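Local atomic coordinates of succinate-acetate/proton symporter SatP (Escherichia coli K-12, PDB entry 5ZUG), a protein that forms a hexameric channel that carries acetate across the bacterial membrane and probably also moves succinate with protons. Residues 14-19 against 167-172; 29-34 against 155-160; 48-53 against 77-82; 99-104 against 142-147. All coordinates share one frame; numbering follows the deposited sequence.

Interaction 1: 14-19 against 167-172; sequences LGLMGF and IYLAMG. With BNG (nonyl beta-D-glucopyranoside), chain G.
M17 reaches across from helix 12-31 and lays its thioether along three residues of helix 149-179. The chain leaves CB with CG anti to the carbonyl carbon (chi1 -78°), then bends at chi2 and again at chi3. The bends bring SD and CE against M171, A170 and I167. M17 CG lies 3.8 Å from M171 CE. M17 SD touches the same methyl, M171 CE, at 3.7 Å, and also packs on A170 CB at 4.0 Å. At the tip, M17 CE rests on I167 CG2 at 3.9 Å. The M17 chain crosses those of I167 and M171 at about a right angle. The two transmembrane helices run antiparallel, with short-segment axes 8.2 Å apart at an angle of 157°. No hydrogen bond joins the segments, so the interface is purely apolar. Its closest point is L16 CB against A170 CB at 3.6 Å, where the small alanine lets the helices approach. Further out, L16 CD1 meets L169 CD2. The other branch, L16 CD2, turns to the nonyl tail of the bound detergent and lies near C6'. F19 also lines the detergent pocket. The terminal methyl C9' sits over the centre of its ring, 3.6 Å above the plane. Without the ring, as with an alanine here, the end of the nonyl chain would probably lose its apolar contact. The detergent's polar end is hydrogen-bonded to E173 and N64. F111 of a neighbouring subunit also packs on M17.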
loop_
_atom_site.group_PDB
_atom_site.type_symbol
_atom_site.label_atom_id
_atom_site.label_comp_id
_atom_site.label_asym_id
_atom_site.label_seq_id
_atom_site.Cartn_x
_atom_site.Cartn_y
_atom_site.Cartn_z
ATOM N N LEU A 14 -11.912 17.653 -1.806
ATOM C CA LEU A 14 -10.577 17.101 -2.046
ATOM C C LEU A 14 -10.417 16.591 -3.478
ATOM O O LEU A 14 -9.410 16.861 -4.140
ATOM C CB LEU A 14 -10.311 15.965 -1.066
ATOM C CG LEU A 14 -9.062 15.117 -1.325
ATOM C CD1 LEU A 14 -7.745 15.903 -1.137
ATOM C CD2 LEU A 14 -9.086 13.841 -0.499
ATOM N N GLY A 15 -11.369 15.790 -3.952
ATOM C CA GLY A 15 -11.285 15.287 -5.316
ATOM C C GLY A 15 -11.400 16.385 -6.350
ATOM O O GLY A 15 -10.708 16.368 -7.375
ATOM N N LEU A 16 -12.290 17.343 -6.108
ATOM C CA LEU A 16 -12.445 18.488 -6.996
ATOM C C LEU A 16 -11.200 19.360 -7.013
ATOM O O LEU A 16 -10.851 19.912 -8.060
ATOM C CB LEU A 16 -13.668 19.301 -6.588
ATOM C CG LEU A 16 -15.032 18.732 -7.011
ATOM C CD1 LEU A 16 -16.205 19.329 -6.218
ATOM C CD2 LEU A 16 -15.202 18.974 -8.510
ATOM N N MET A 17 -10.562 19.567 -5.857
ATOM C CA MET A 17 -9.323 20.330 -5.841
ATOM C C MET A 17 -8.243 19.642 -6.661
ATOM O O MET A 17 -7.561 20.269 -7.481
ATOM C CB MET A 17 -8.818 20.521 -4.415
ATOM C CG MET A 17 -9.519 21.567 -3.625
ATOM S SD MET A 17 -9.687 23.146 -4.482
ATOM C CE MET A 17 -8.032 23.520 -5.071
ATOM N N GLY A 18 -8.033 18.352 -6.396
ATOM C CA GLY A 18 -7.021 17.601 -7.115
ATOM C C GLY A 18 -7.253 17.637 -8.605
ATOM O O GLY A 18 -6.349 17.948 -9.381
ATOM N N PHE A 19 -8.465 17.282 -9.027
ATOM C CA PHE A 19 -8.809 17.356 -10.439
ATOM C C PHE A 19 -8.603 18.759 -10.991
ATOM O O PHE A 19 -7.894 18.950 -11.982
ATOM C CB PHE A 19 -10.256 16.926 -10.646
ATOM C CG PHE A 19 -10.790 17.286 -11.992
ATOM C CD1 PHE A 19 -10.627 16.432 -13.052
ATOM C CD2 PHE A 19 -11.438 18.497 -12.203
ATOM C CE1 PHE A 19 -11.115 16.765 -14.289
ATOM C CE2 PHE A 19 -11.911 18.840 -13.448
ATOM C CZ PHE A 19 -11.767 17.969 -14.485
ATOM N N ILE A 167 -12.462 24.078 -8.765
ATOM C CA ILE A 167 -11.870 24.716 -7.593
ATOM C C ILE A 167 -12.897 25.569 -6.873
ATOM O O ILE A 167 -13.018 25.522 -5.644
ATOM C CB ILE A 167 -10.644 25.549 -7.999
ATOM C CG1 ILE A 167 -9.545 24.625 -8.555
ATOM C CG2 ILE A 167 -10.156 26.351 -6.819
ATOM C CD1 ILE A 167 -8.305 25.331 -8.951
ATOM N N TYR A 168 -13.659 26.360 -7.634
ATOM C CA TYR A 168 -14.694 27.191 -7.034
ATOM C C TYR A 168 -15.757 26.332 -6.365
ATOM O O TYR A 168 -16.120 26.560 -5.207
ATOM C CB TYR A 168 -15.329 28.072 -8.101
ATOM C CG TYR A 168 -16.426 28.928 -7.539
ATOM C CD1 TYR A 168 -16.120 30.035 -6.741
ATOM C CD2 TYR A 168 -17.768 28.604 -7.760
ATOM C CE1 TYR A 168 -17.114 30.814 -6.214
ATOM C CE2 TYR A 168 -18.778 29.378 -7.229
ATOM C CZ TYR A 168 -18.450 30.480 -6.454
ATOM O OH TYR A 168 -19.455 31.256 -5.927
ATOM N N LEU A 169 -16.225 25.301 -7.076
ATOM C CA LEU A 169 -17.224 24.392 -6.533
ATOM C C LEU A 169 -16.730 23.754 -5.233
ATOM O O LEU A 169 -17.451 23.709 -4.234
ATOM C CB LEU A 169 -17.540 23.302 -7.553
ATOM C CG LEU A 169 -18.603 22.345 -7.012
ATOM C CD1 LEU A 169 -19.825 23.200 -6.660
ATOM C CD2 LEU A 169 -18.939 21.140 -7.914
ATOM N N ALA A 170 -15.493 23.258 -5.236
ATOM C CA ALA A 170 -14.915 22.664 -4.040
ATOM C C ALA A 170 -14.876 23.661 -2.900
ATOM O O ALA A 170 -15.206 23.321 -1.761
ATOM C CB ALA A 170 -13.508 22.147 -4.336
ATOM N N MET A 171 -14.406 24.881 -3.166
ATOM C CA MET A 171 -14.343 25.857 -2.080
ATOM C C MET A 171 -15.728 26.350 -1.662
ATOM O O MET A 171 -15.926 26.684 -0.491
ATOM C CB MET A 171 -13.391 26.992 -2.436
ATOM C CG MET A 171 -11.933 26.516 -2.476
ATOM S SD MET A 171 -11.339 25.602 -0.999
ATOM C CE MET A 171 -11.606 23.875 -1.424
ATOM N N GLY A 172 -16.709 26.352 -2.568
ATOM C CA GLY A 172 -18.079 26.577 -2.148
ATOM C C GLY A 172 -18.517 25.519 -1.143
ATOM O O GLY A 172 -18.902 25.849 -0.030
HETATM C C1 BNG G . -21.609 15.281 -4.513
HETATM C C2 BNG G . -21.939 16.535 -3.726
HETATM C C3 BNG G . -22.825 16.116 -2.654
HETATM C C4 BNG G . -24.141 15.904 -3.293
HETATM C C5 BNG G . -24.076 14.728 -4.277
HETATM C C6 BNG G . -24.544 15.082 -5.632
HETATM C "C1'" BNG G . -20.701 14.501 -6.411
HETATM C "C2'" BNG G . -19.301 15.005 -6.751
HETATM C "C3'" BNG G . -18.799 14.288 -7.994
HETATM C "C4'" BNG G . -17.948 15.288 -8.812
HETATM C "C5'" BNG G . -16.809 14.524 -9.486
HETATM C "C6'" BNG G . -16.083 15.613 -10.282
HETATM C "C7'" BNG G . -14.642 15.182 -10.528
HETATM C "C8'" BNG G . -14.462 15.189 -12.049
HETATM C "C9'" BNG G . -14.698 16.605 -12.562
HETATM O O1 BNG G . -21.312 15.581 -5.776
HETATM O O2 BNG G . -20.812 17.157 -3.136
HETATM O O3 BNG G . -22.920 17.097 -1.607
HETATM O O4 BNG G . -25.076 15.688 -2.244
HETATM O O5 BNG G . -22.727 14.297 -4.641
HETATM O O6 BNG G . -23.463 14.601 -6.359
#

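Interaction 2: 29-34 against 155-160; sequences HNVGYF and AGWIGL
V31 lays CG2 over one face of the W157 indole. The two side chains cross at about a right angle. V31 CG2 is the methyl over the five-membered ring, in a CH-pi contact 3.3 Å from its centroid and only 10° off the ring normal. V31 CG1 lies at the rim, 3.5 Å from W157 CZ2, on the same side of the plane. This placing follows from the valine torsion, with CG1 anti to the backbone N (chi1 156°). L160 CD1 comes to the same indole face near the rim and touches V31 CG2 at 3.9 Å. Trimming V31 to an alanine takes CG2 from the face and CG1 from the rim, which would probably open a gap beside the indole and let W157 turn. Y33 approaches differently. Its hydroxyl lies in the indole plane at the edge, with OH 3.7 Å from W157 CH2, and the two side chains also cross at about a right angle. N30 CB rests on G156 CA at 3.7 Å. G156 has no side chain to hold the backbones apart, and its CA is 4.6 Å from V31 CA. The N30 amide bonds back to N27. The site joins the C-terminal end of helix 12-31, followed by G32 with positive phi, to the side of helix 149-179. Its exposed tryptophan and tyrosine are consistent with the aromatic belt of membrane proteins.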
loop_
_atom_site.group_PDB
_atom_site.type_symbol
_atom_site.label_atom_id
_atom_site.label_comp_id
_atom_site.label_asym_id
_atom_site.label_seq_id
_atom_site.Cartn_x
_atom_site.Cartn_y
_atom_site.Cartn_z
ATOM N N HIS A 29 -0.248 24.390 -20.409
ATOM C CA HIS A 29 0.547 23.830 -21.489
ATOM C C HIS A 29 -0.241 23.716 -22.797
ATOM O O HIS A 29 0.300 23.999 -23.871
ATOM C CB HIS A 29 1.088 22.470 -21.092
ATOM C CG HIS A 29 1.397 21.613 -22.272
ATOM N ND1 HIS A 29 2.544 21.766 -23.021
ATOM C CD2 HIS A 29 0.690 20.618 -22.860
ATOM C CE1 HIS A 29 2.537 20.885 -24.006
ATOM N NE2 HIS A 29 1.429 20.172 -23.926
ATOM N N ASN A 30 -1.494 23.247 -22.742
ATOM C CA ASN A 30 -2.277 23.083 -23.971
ATOM C C ASN A 30 -2.481 24.416 -24.678
ATOM O O ASN A 30 -2.464 24.486 -25.914
ATOM C CB ASN A 30 -3.650 22.471 -23.673
ATOM C CG ASN A 30 -3.626 20.960 -23.586
ATOM O OD1 ASN A 30 -2.682 20.318 -24.033
ATOM N ND2 ASN A 30 -4.688 20.382 -23.038
ATOM N N VAL A 31 -2.689 25.483 -23.900
ATOM C CA VAL A 31 -2.784 26.834 -24.442
ATOM C C VAL A 31 -1.467 27.269 -25.066
ATOM O O VAL A 31 -1.456 28.046 -26.023
ATOM C CB VAL A 31 -3.262 27.800 -23.336
ATOM C CG1 VAL A 31 -2.832 29.214 -23.611
ATOM C CG2 VAL A 31 -4.772 27.754 -23.268
ATOM N N GLY A 32 -0.345 26.805 -24.534
ATOM C CA GLY A 32 0.950 27.116 -25.112
ATOM C C GLY A 32 1.880 27.870 -24.183
ATOM O O GLY A 32 3.022 28.133 -24.563
ATOM N N TYR A 33 1.465 28.275 -22.984
ATOM C CA TYR A 33 2.364 29.065 -22.153
ATOM C C TYR A 33 3.612 28.297 -21.758
ATOM O O TYR A 33 4.689 28.888 -21.656
ATOM C CB TYR A 33 1.639 29.554 -20.898
ATOM C CG TYR A 33 0.653 30.671 -21.128
ATOM C CD1 TYR A 33 0.232 31.006 -22.408
ATOM C CD2 TYR A 33 0.143 31.396 -20.058
ATOM C CE1 TYR A 33 -0.664 32.035 -22.618
ATOM C CE2 TYR A 33 -0.756 32.420 -20.256
ATOM C CZ TYR A 33 -1.159 32.733 -21.536
ATOM O OH TYR A 33 -2.051 33.754 -21.735
ATOM N N PHE A 34 3.502 26.989 -21.562
ATOM C CA PHE A 34 4.579 26.205 -20.979
ATOM C C PHE A 34 4.626 24.835 -21.650
ATOM O O PHE A 34 3.703 24.431 -22.371
ATOM C CB PHE A 34 4.386 26.037 -19.462
ATOM C CG PHE A 34 4.243 27.338 -18.696
ATOM C CD1 PHE A 34 5.357 28.077 -18.313
ATOM C CD2 PHE A 34 2.976 27.809 -18.339
ATOM C CE1 PHE A 34 5.213 29.260 -17.589
ATOM C CE2 PHE A 34 2.830 28.997 -17.622
ATOM C CZ PHE A 34 3.953 29.716 -17.244
ATOM N N ALA A 155 -9.029 23.973 -26.925
ATOM C CA ALA A 155 -9.330 23.053 -25.834
ATOM C C ALA A 155 -8.638 23.488 -24.551
ATOM O O ALA A 155 -9.168 23.293 -23.455
ATOM C CB ALA A 155 -8.910 21.631 -26.207
ATOM N N GLY A 156 -7.420 24.022 -24.669
ATOM C CA GLY A 156 -6.709 24.527 -23.501
ATOM C C GLY A 156 -7.474 25.584 -22.725
ATOM O O GLY A 156 -7.552 25.527 -21.497
ATOM N N TRP A 157 -8.059 26.560 -23.429
ATOM C CA TRP A 157 -8.818 27.608 -22.743
ATOM C C TRP A 157 -10.094 27.051 -22.105
ATOM O O TRP A 157 -10.460 27.433 -20.983
ATOM C CB TRP A 157 -9.136 28.743 -23.716
ATOM C CG TRP A 157 -7.916 29.507 -24.012
ATOM C CD1 TRP A 157 -7.160 29.428 -25.148
ATOM C CD2 TRP A 157 -7.233 30.411 -23.129
ATOM N NE1 TRP A 157 -6.054 30.246 -25.036
ATOM C CE2 TRP A 157 -6.074 30.863 -23.808
ATOM C CE3 TRP A 157 -7.488 30.888 -21.841
ATOM C CZ2 TRP A 157 -5.168 31.772 -23.235
ATOM C CZ3 TRP A 157 -6.587 31.792 -21.273
ATOM C CH2 TRP A 157 -5.442 32.222 -21.973
ATOM N N ILE A 158 -10.776 26.130 -22.787
ATOM C CA ILE A 158 -11.920 25.484 -22.156
ATOM C C ILE A 158 -11.472 24.714 -20.921
ATOM O O ILE A 158 -12.152 24.718 -19.890
ATOM C CB ILE A 158 -12.647 24.577 -23.167
ATOM C CG1 ILE A 158 -13.254 25.442 -24.267
ATOM C CG2 ILE A 158 -13.687 23.673 -22.474
ATOM C CD1 ILE A 158 -14.181 24.721 -25.183
ATOM N N GLY A 159 -10.302 24.073 -20.996
ATOM C CA GLY A 159 -9.787 23.331 -19.858
ATOM C C GLY A 159 -9.442 24.220 -18.676
ATOM O O GLY A 159 -9.600 23.816 -17.519
ATOM N N LEU A 160 -8.908 25.417 -18.944
ATOM C CA LEU A 160 -8.627 26.342 -17.848
ATOM C C LEU A 160 -9.907 26.711 -17.107
ATOM O O LEU A 160 -9.921 26.786 -15.870
ATOM C CB LEU A 160 -7.926 27.597 -18.366
ATOM C CG LEU A 160 -6.512 27.388 -18.900
ATOM C CD1 LEU A 160 -6.039 28.583 -19.707
ATOM C CD2 LEU A 160 -5.548 27.056 -17.778
#

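Interaction 3: 48-53 against 77-82; sequences GGIAQI and FWLTLV
The W78 indole meets the backbone of G48 at an oblique angle, with W78 CD1 3.1 Å from G48 O. One face of the indole carries the neighbouring F77 ring: F77 CE2 stands 4.0 Å above the plane, over the centre. At the indole edge lies the side-chain amide of Q52, its plane turned 48° from the ring. T22, T23 and L26 of helix 12-31 also pack on W78. The F77 ring itself packs edge-to-face with W108 and F137. W78 points its CB towards the other helix, and its CB is 3.9 Å from G49 N. G49 has no side chain, and L79 lies against its CA. The two glycines let the helices pack closely. Beyond them the contact is aliphatic. L79 CD1 touches I53 CD1 at 3.7 Å, and I50 CD1 lies further off. F46 of a neighbouring subunit also packs on L79. The short-segment axes are 8.2 Å apart at 158°. Helices 38-58 and 65-86 thus form an antiparallel transmembrane hairpin, packed closely at a glycine pair within a wider pi-type turn at 48-51, beside the detergent pocket that Q52 lines.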
loop_
_atom_site.group_PDB
_atom_site.type_symbol
_atom_site.label_atom_id
_atom_site.label_comp_id
_atom_site.label_asym_id
_atom_site.label_seq_id
_atom_site.Cartn_x
_atom_site.Cartn_y
_atom_site.Cartn_z
ATOM N N GLY A 48 -4.219 15.079 -8.699
ATOM C CA GLY A 48 -5.234 14.720 -9.658
ATOM C C GLY A 48 -5.404 13.227 -9.805
ATOM O O GLY A 48 -6.461 12.775 -10.274
ATOM N N GLY A 49 -4.394 12.452 -9.404
ATOM C CA GLY A 49 -4.509 11.013 -9.452
ATOM C C GLY A 49 -4.780 10.456 -8.065
ATOM O O GLY A 49 -5.953 10.247 -7.728
ATOM N N ILE A 50 -3.745 10.353 -7.218
ATOM C CA ILE A 50 -3.885 9.666 -5.930
ATOM C C ILE A 50 -4.963 10.316 -5.055
ATOM O O ILE A 50 -5.901 9.645 -4.607
ATOM C CB ILE A 50 -2.534 9.603 -5.192
ATOM C CG1 ILE A 50 -1.490 8.784 -5.990
ATOM C CG2 ILE A 50 -2.724 9.164 -3.734
ATOM C CD1 ILE A 50 -1.819 7.343 -6.105
ATOM N N ALA A 51 -4.839 11.614 -4.770
ATOM C CA ALA A 51 -5.787 12.242 -3.858
ATOM C C ALA A 51 -7.224 12.120 -4.366
ATOM O O ALA A 51 -8.154 11.948 -3.580
ATOM C CB ALA A 51 -5.410 13.706 -3.635
ATOM N N GLN A 52 -7.423 12.193 -5.682
ATOM C CA GLN A 52 -8.769 12.061 -6.228
ATOM C C GLN A 52 -9.282 10.634 -6.120
ATOM O O GLN A 52 -10.492 10.414 -6.056
ATOM C CB GLN A 52 -8.804 12.533 -7.676
ATOM C CG GLN A 52 -10.196 12.817 -8.132
ATOM C CD GLN A 52 -10.299 13.374 -9.512
ATOM O OE1 GLN A 52 -9.328 13.818 -10.084
ATOM N NE2 GLN A 52 -11.497 13.386 -10.046
ATOM N N ILE A 53 -8.392 9.655 -6.204
ATOM C CA ILE A 53 -8.773 8.275 -5.967
ATOM C C ILE A 53 -9.168 8.091 -4.512
ATOM O O ILE A 53 -10.080 7.324 -4.199
ATOM C CB ILE A 53 -7.634 7.335 -6.420
ATOM C CG1 ILE A 53 -7.560 7.316 -7.959
ATOM C CG2 ILE A 53 -7.802 5.931 -5.850
ATOM C CD1 ILE A 53 -6.339 6.719 -8.489
ATOM N N PHE A 77 -7.613 8.225 -14.534
ATOM C CA PHE A 77 -7.243 8.834 -15.809
ATOM C C PHE A 77 -5.926 9.583 -15.688
ATOM O O PHE A 77 -5.029 9.424 -16.519
ATOM C CB PHE A 77 -8.308 9.804 -16.294
ATOM C CG PHE A 77 -7.779 10.806 -17.297
ATOM C CD1 PHE A 77 -7.648 10.459 -18.641
ATOM C CD2 PHE A 77 -7.401 12.090 -16.902
ATOM C CE1 PHE A 77 -7.154 11.374 -19.584
ATOM C CE2 PHE A 77 -6.906 12.998 -17.831
ATOM C CZ PHE A 77 -6.783 12.632 -19.186
ATOM N N TRP A 78 -5.810 10.429 -14.663
ATOM C CA TRP A 78 -4.581 11.175 -14.455
ATOM C C TRP A 78 -3.382 10.258 -14.264
ATOM O O TRP A 78 -2.270 10.599 -14.697
ATOM C CB TRP A 78 -4.738 12.123 -13.280
ATOM C CG TRP A 78 -5.469 13.360 -13.651
ATOM C CD1 TRP A 78 -6.705 13.727 -13.245
ATOM C CD2 TRP A 78 -5.033 14.371 -14.576
ATOM N NE1 TRP A 78 -7.056 14.931 -13.810
ATOM C CE2 TRP A 78 -6.050 15.349 -14.632
ATOM C CE3 TRP A 78 -3.855 14.566 -15.337
ATOM C CZ2 TRP A 78 -5.943 16.504 -15.416
ATOM C CZ3 TRP A 78 -3.748 15.713 -16.116
ATOM C CH2 TRP A 78 -4.782 16.670 -16.146
ATOM N N LEU A 79 -3.572 9.112 -13.601
ATOM C CA LEU A 79 -2.491 8.141 -13.484
ATOM C C LEU A 79 -2.151 7.524 -14.837
ATOM O O LEU A 79 -0.967 7.363 -15.169
ATOM C CB LEU A 79 -2.852 7.045 -12.485
ATOM C CG LEU A 79 -2.818 7.476 -11.031
ATOM C CD1 LEU A 79 -3.051 6.305 -10.116
ATOM C CD2 LEU A 79 -1.488 8.115 -10.759
ATOM N N THR A 80 -3.167 7.187 -15.643
ATOM C CA THR A 80 -2.854 6.640 -16.956
ATOM C C THR A 80 -2.157 7.692 -17.808
ATOM O O THR A 80 -1.242 7.363 -18.576
ATOM C CB THR A 80 -4.095 6.089 -17.685
ATOM O OG1 THR A 80 -5.073 7.114 -17.887
ATOM C CG2 THR A 80 -4.697 4.901 -16.948
ATOM N N LEU A 81 -2.569 8.957 -17.682
ATOM C CA LEU A 81 -1.949 10.019 -18.470
ATOM C C LEU A 81 -0.464 10.158 -18.120
ATOM O O LEU A 81 0.392 10.268 -19.010
ATOM C CB LEU A 81 -2.690 11.354 -18.276
ATOM C CG LEU A 81 -2.134 12.491 -19.136
ATOM C CD1 LEU A 81 -2.297 12.113 -20.593
ATOM C CD2 LEU A 81 -2.811 13.787 -18.886
ATOM N N VAL A 82 -0.140 10.184 -16.825
ATOM C CA VAL A 82 1.265 10.264 -16.437
ATOM C C VAL A 82 2.016 9.044 -16.954
ATOM O O VAL A 82 3.119 9.156 -17.497
ATOM C CB VAL A 82 1.390 10.415 -14.906
ATOM C CG1 VAL A 82 2.830 10.242 -14.454
ATOM C CG2 VAL A 82 0.890 11.770 -14.470
#

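Interaction 4: 99-104 against 142-147; sequences QFLGVY and IGNIAG
Q99 and I145 meet near the open ends of an antiparallel helix hairpin, built from the successive transmembrane helices 98-117 and 124-146. The short-segment axes come within 7.5 Å. Close backbone approach is the first kind of contact. G102 has no side chain, and its CA lies 4.0 Å from N144 CB. With no CB on G102, the I145 branch can lie close to the backbone. Apolar packing is the second kind. I145 spreads over helix 98-117 with its longer branch. CG1 stands anti to the carbonyl carbon (chi1 -70°), and the chain continues extended to CD1. I145 CD1 lies 3.9 Å from G102 C and also reaches V103 CG2 at 4.1 Å. The other branch, I145 CG2, faces the aliphatic part of Q99 at its CG. L28 of a neighbouring subunit also touches V103. The third kind is a van der Waals contact of a methyl with a polar oxygen: L101 CD2 lies 3.8 Å from N144 OD1. The amide nitrogen of N144 is bonded to L140 O on its own helix. Polar contact is the fourth kind and amounts to one hydrogen bond across the segments. The Q99 chain is extended beyond CG, which carries its amide past I145 to the carbonyl. Q99 NE2 donates to I145 O at 3.3 Å with an angle of 167°, the oxygen lying nearly in the Q99 amide plane and the donor 18° out of the carbonyl plane.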
loop_
_atom_site.group_PDB
_atom_site.type_symbol
_atom_site.label_atom_id
_atom_site.label_comp_id
_atom_site.label_asym_id
_atom_site.label_seq_id
_atom_site.Cartn_x
_atom_site.Cartn_y
_atom_site.Cartn_z
ATOM N N GLN A 99 -3.495 9.817 -32.681
ATOM C CA GLN A 99 -4.876 9.402 -32.909
ATOM C C GLN A 99 -5.337 8.404 -31.860
ATOM O O GLN A 99 -6.476 8.494 -31.379
ATOM C CB GLN A 99 -5.066 8.858 -34.326
ATOM C CG GLN A 99 -4.982 9.957 -35.379
ATOM C CD GLN A 99 -4.935 9.437 -36.791
ATOM O OE1 GLN A 99 -4.557 8.291 -37.031
ATOM N NE2 GLN A 99 -5.387 10.259 -37.738
ATOM N N PHE A 100 -4.465 7.474 -31.457
ATOM C CA PHE A 100 -4.851 6.578 -30.376
ATOM C C PHE A 100 -5.058 7.421 -29.121
ATOM O O PHE A 100 -6.045 7.241 -28.402
ATOM C CB PHE A 100 -3.834 5.449 -30.214
ATOM C CG PHE A 100 -4.429 4.166 -29.679
ATOM C CD1 PHE A 100 -5.805 4.046 -29.501
ATOM C CD2 PHE A 100 -3.622 3.069 -29.399
ATOM C CE1 PHE A 100 -6.369 2.864 -29.030
ATOM C CE2 PHE A 100 -4.169 1.886 -28.929
ATOM C CZ PHE A 100 -5.547 1.779 -28.748
ATOM N N LEU A 101 -4.139 8.361 -28.854
ATOM C CA LEU A 101 -4.362 9.309 -27.763
ATOM C C LEU A 101 -5.698 10.036 -27.924
ATOM O O LEU A 101 -6.431 10.230 -26.945
ATOM C CB LEU A 101 -3.226 10.328 -27.680
ATOM C CG LEU A 101 -3.211 11.099 -26.358
ATOM C CD1 LEU A 101 -2.588 10.207 -25.299
ATOM C CD2 LEU A 101 -2.485 12.424 -26.432
ATOM N N GLY A 102 -6.029 10.451 -29.149
ATOM C CA GLY A 102 -7.318 11.080 -29.378
ATOM C C GLY A 102 -8.487 10.149 -29.113
ATOM O O GLY A 102 -9.546 10.580 -28.643
ATOM N N VAL A 103 -8.349 8.881 -29.495
ATOM C CA VAL A 103 -9.427 7.927 -29.249
ATOM C C VAL A 103 -9.535 7.640 -27.752
ATOM O O VAL A 103 -10.631 7.473 -27.200
ATOM C CB VAL A 103 -9.192 6.649 -30.078
ATOM C CG1 VAL A 103 -10.271 5.627 -29.792
ATOM C CG2 VAL A 103 -9.118 6.985 -31.567
ATOM N N TYR A 104 -8.385 7.568 -27.085
ATOM C CA TYR A 104 -8.324 7.412 -25.638
ATOM C C TYR A 104 -9.002 8.581 -24.930
ATOM O O TYR A 104 -9.900 8.374 -24.100
ATOM C CB TYR A 104 -6.854 7.253 -25.252
ATOM C CG TYR A 104 -6.408 7.665 -23.877
ATOM C CD1 TYR A 104 -5.941 8.951 -23.646
ATOM C CD2 TYR A 104 -6.384 6.765 -22.824
ATOM C CE1 TYR A 104 -5.483 9.336 -22.403
ATOM C CE2 TYR A 104 -5.927 7.146 -21.580
ATOM C CZ TYR A 104 -5.472 8.430 -21.376
ATOM O OH TYR A 104 -5.001 8.815 -20.142
ATOM N N ILE A 142 -10.452 15.582 -30.959
ATOM C CA ILE A 142 -10.440 16.070 -32.343
ATOM C C ILE A 142 -9.068 16.636 -32.723
ATOM O O ILE A 142 -8.450 16.218 -33.711
ATOM C CB ILE A 142 -11.542 17.127 -32.552
ATOM C CG1 ILE A 142 -12.936 16.508 -32.399
ATOM C CG2 ILE A 142 -11.355 17.804 -33.891
ATOM C CD1 ILE A 142 -13.206 15.420 -33.403
ATOM N N GLY A 143 -8.586 17.617 -31.953
ATOM C CA GLY A 143 -7.303 18.248 -32.208
ATOM C C GLY A 143 -6.141 17.286 -32.254
ATOM O O GLY A 143 -5.098 17.614 -32.828
ATOM N N ASN A 144 -6.278 16.113 -31.641
ATOM C CA ASN A 144 -5.222 15.104 -31.675
ATOM C C ASN A 144 -5.382 14.136 -32.836
ATOM O O ASN A 144 -4.378 13.712 -33.422
ATOM C CB ASN A 144 -5.207 14.329 -30.357
ATOM C CG ASN A 144 -4.297 14.948 -29.329
ATOM O OD1 ASN A 144 -3.081 14.742 -29.360
ATOM N ND2 ASN A 144 -4.863 15.780 -28.458
ATOM N N ILE A 145 -6.628 13.785 -33.176
ATOM C CA ILE A 145 -6.882 12.952 -34.350
ATOM C C ILE A 145 -6.648 13.747 -35.637
ATOM O O ILE A 145 -6.016 13.250 -36.578
ATOM C CB ILE A 145 -8.295 12.328 -34.281
ATOM C CG1 ILE A 145 -8.367 11.263 -33.172
ATOM C CG2 ILE A 145 -8.718 11.731 -35.619
ATOM C CD1 ILE A 145 -9.782 10.868 -32.764
ATOM N N ALA A 146 -7.071 15.018 -35.665
ATOM C CA ALA A 146 -6.955 15.845 -36.866
ATOM C C ALA A 146 -5.572 16.487 -37.026
ATOM O O ALA A 146 -5.148 16.768 -38.152
ATOM C CB ALA A 146 -8.029 16.937 -36.848
ATOM N N GLY A 147 -4.871 16.750 -35.936
ATOM C CA GLY A 147 -3.571 17.386 -35.996
ATOM C C GLY A 147 -3.612 18.890 -35.847
ATOM O O GLY A 147 -2.597 19.552 -36.103
#

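How the interactions relate
Interactions 1 and 2 sit on the same pair of helices, 12-31 and 149-179, with centres about 19 Å apart. Interaction 1 also touches interaction 3. F19 CD1 lies 3.9 Å from W78 NE1, and L14 CD2 is 3.7 Å from A51 O. L16 and F19 of interaction 1 and Q52 of interaction 3 line the same detergent pocket. Interaction 3 is tied in turn to interaction 4, through a probable hydrogen bond of 2.8 Å between T80 OG1 and Y104 OH. Interactions 1 and 4 lie on opposite sides of the chain centre, with centres about 28 Å apart. Between subunits, F34 of interaction 2 stacks on F100 of interaction 4 in another copy.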